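Local coordinates for protein Ufm1-specific protease (Caenorhabditis elegans, PDB 5EJJ) that cleaves the peptide bond at the C-terminal glycine of the ubiquitin-like modifier Ufm1, acting as a thiol protease that removes it from target proteins, at residues A291-P296 / S300-Q305. Sequence-based numbering, arbitrary orientation.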
loop_
_atom_site.group_PDB
_atom_site.type_symbol
_atom_site.label_atom_id
_atom_site.label_comp_id
_atom_site.label_asym_id
_atom_site.label_seq_id
_atom_site.Cartn_x
_atom_site.Cartn_y
_atom_site.Cartn_z
ATOM N N ALA A 291 -12.023 -0.046 1.809
ATOM C CA ALA A 291 -10.601 0.274 1.800
ATOM C C ALA A 291 -9.896 -0.275 0.568
ATOM O O ALA A 291 -10.305 -1.288 -0.007
ATOM C CB ALA A 291 -9.928 -0.250 3.075
ATOM N N THR A 292 -8.825 0.406 0.179
ATOM C CA THR A 292 -7.908 -0.069 -0.853
ATOM C C THR A 292 -6.482 -0.002 -0.292
ATOM O O THR A 292 -6.123 0.955 0.396
ATOM C CB THR A 292 -7.996 0.791 -2.121
ATOM O OG1 THR A 292 -9.366 0.927 -2.506
ATOM C CG2 THR A 292 -7.259 0.143 -3.242
ATOM N N TYR A 293 -5.689 -1.032 -0.559
ATOM C CA TYR A 293 -4.334 -1.109 -0.067
ATOM C C TYR A 293 -3.406 -1.480 -1.193
ATOM O O TYR A 293 -3.829 -1.992 -2.230
ATOM C CB TYR A 293 -4.211 -2.197 0.983
ATOM C CG TYR A 293 -5.117 -2.022 2.148
ATOM C CD1 TYR A 293 -6.381 -2.584 2.160
ATOM C CD2 TYR A 293 -4.711 -1.303 3.245
ATOM C CE1 TYR A 293 -7.223 -2.421 3.240
ATOM C CE2 TYR A 293 -5.530 -1.139 4.335
ATOM C CZ TYR A 293 -6.785 -1.689 4.325
ATOM O OH TYR A 293 -7.586 -1.499 5.417
ATOM N N LEU A 294 -2.120 -1.232 -0.968
ATOM C CA LEU A 294 -1.055 -1.767 -1.806
ATOM C C LEU A 294 -0.108 -2.441 -0.853
ATOM O O LEU A 294 0.806 -1.805 -0.353
ATOM C CB LEU A 294 -0.319 -0.644 -2.524
ATOM C CG LEU A 294 0.870 -1.086 -3.365
ATOM C CD1 LEU A 294 0.426 -2.166 -4.295
ATOM C CD2 LEU A 294 1.400 0.080 -4.166
ATOM N N PRO A 295 -0.346 -3.719 -0.556
ATOM C CA PRO A 295 0.512 -4.430 0.387
ATOM C C PRO A 295 1.958 -4.373 -0.041
ATOM O O PRO A 295 2.224 -4.136 -1.219
ATOM C CB PRO A 295 -0.008 -5.862 0.308
ATOM C CG PRO A 295 -1.460 -5.686 0.031
ATOM C CD PRO A 295 -1.501 -4.532 -0.953
ATOM N N PRO A 296 2.885 -4.561 0.913
ATOM C CA PRO A 296 4.316 -4.563 0.592
ATOM C C PRO A 296 4.620 -5.626 -0.453
ATOM O O PRO A 296 4.236 -6.788 -0.283
ATOM C CB PRO A 296 4.973 -4.917 1.936
ATOM C CG PRO A 296 3.904 -5.602 2.711
ATOM C CD PRO A 296 2.655 -4.850 2.339
ATOM N N SER A 300 -0.270 -4.841 -7.862
ATOM C CA SER A 300 -1.638 -4.514 -8.181
ATOM C C SER A 300 -2.291 -4.360 -6.806
ATOM O O SER A 300 -1.808 -4.946 -5.832
ATOM C CB SER A 300 -2.260 -5.624 -9.041
ATOM O OG SER A 300 -3.689 -5.615 -9.018
ATOM N N LEU A 301 -3.362 -3.566 -6.729
ATOM C CA LEU A 301 -3.999 -3.207 -5.465
ATOM C C LEU A 301 -4.810 -4.345 -4.861
ATOM O O LEU A 301 -5.079 -5.338 -5.529
ATOM C CB LEU A 301 -4.897 -1.992 -5.678
ATOM C CG LEU A 301 -4.185 -0.740 -6.197
ATOM C CD1 LEU A 301 -5.180 0.290 -6.697
ATOM C CD2 LEU A 301 -3.312 -0.140 -5.097
ATOM N N LEU A 302 -5.184 -4.187 -3.597
ATOM C CA LEU A 302 -6.005 -5.139 -2.857
ATOM C C LEU A 302 -7.233 -4.397 -2.360
ATOM O O LEU A 302 -7.111 -3.316 -1.781
ATOM C CB LEU A 302 -5.242 -5.660 -1.643
ATOM C CG LEU A 302 -5.986 -6.445 -0.559
ATOM C CD1 LEU A 302 -6.365 -7.834 -0.996
ATOM C CD2 LEU A 302 -5.097 -6.572 0.609
ATOM N N HIS A 303 -8.416 -4.975 -2.569
ATOM C CA HIS A 303 -9.665 -4.260 -2.343
ATOM C C HIS A 303 -10.508 -4.977 -1.319
ATOM O O HIS A 303 -10.787 -6.150 -1.462
ATOM C CB HIS A 303 -10.445 -4.162 -3.630
ATOM C CG HIS A 303 -9.619 -3.759 -4.798
ATOM N ND1 HIS A 303 -9.665 -2.493 -5.335
ATOM C CD2 HIS A 303 -8.724 -4.454 -5.542
ATOM C CE1 HIS A 303 -8.836 -2.429 -6.359
ATOM N NE2 HIS A 303 -8.249 -3.604 -6.503
ATOM N N LEU A 304 -10.929 -4.280 -0.278
ATOM C CA LEU A 304 -11.609 -4.966 0.797
ATOM C C LEU A 304 -12.705 -4.118 1.403
ATOM O O LEU A 304 -12.555 -2.904 1.576
ATOM C CB LEU A 304 -10.612 -5.352 1.887
ATOM C CG LEU A 304 -9.469 -6.297 1.525
ATOM C CD1 LEU A 304 -8.512 -6.389 2.681
ATOM C CD2 LEU A 304 -10.005 -7.664 1.146
ATOM N N GLN A 305 -13.814 -4.783 1.704
ATOM C CA GLN A 305 -14.873 -4.237 2.540
ATOM C C GLN A 305 -14.530 -4.669 3.954
ATOM O O GLN A 305 -14.369 -5.871 4.217
ATOM C CB GLN A 305 -16.205 -4.828 2.121
ATOM C CG GLN A 305 -16.477 -4.622 0.672
ATOM C CD GLN A 305 -16.500 -3.159 0.355
ATOM O OE1 GLN A 305 -15.587 -2.640 -0.277
ATOM N NE2 GLN A 305 -17.531 -2.466 0.825
#
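Ala291 and Tyr293 pair with Leu304 and Leu302 across a buried antiparallel hairpin (strands 289-293 and 302-306) near the molecule's spatial centre, beside helix 253-280 and away from the active site. Each pair is closed by two backbone hydrogen bonds: Ala291 N reaches Leu304 O at 2.9 Å, nearly straight, and Tyr293 N reaches Leu302 O at 3.0 Å, both answered by return bonds. Between them Thr292 faces His303 as a non-hydrogen-bonded pair, and Thr292 CA adds a CH···O contact to Leu302 O.

On the face of Tyr293, Leu302 and Leu304, the tyrosine ring runs back along its own strand, and its CE1 meets Leu304 CD1 at 4.2 Å. Pro295 crosses Leu302 at about a right angle, CG against CD2 at 3.8 Å; chi1 (168°) sets Leu302 CG anti to the backbone N, and chi2 (73°) swings CD2 back to the proline ring. On the other face, Thr292 CG2 packs 4.0 Å from Leu301 CB, while Leu301 CD2 also meets Leu294 CB at 4.0 Å.

His303 NE2 bonds to Ser70. Arg267 binds Ala291 O and Glu242 binds Thr292 OG1, tying this beta hairpin of the UfSP2 N-terminal region to helix 253-280 and strand 235-247.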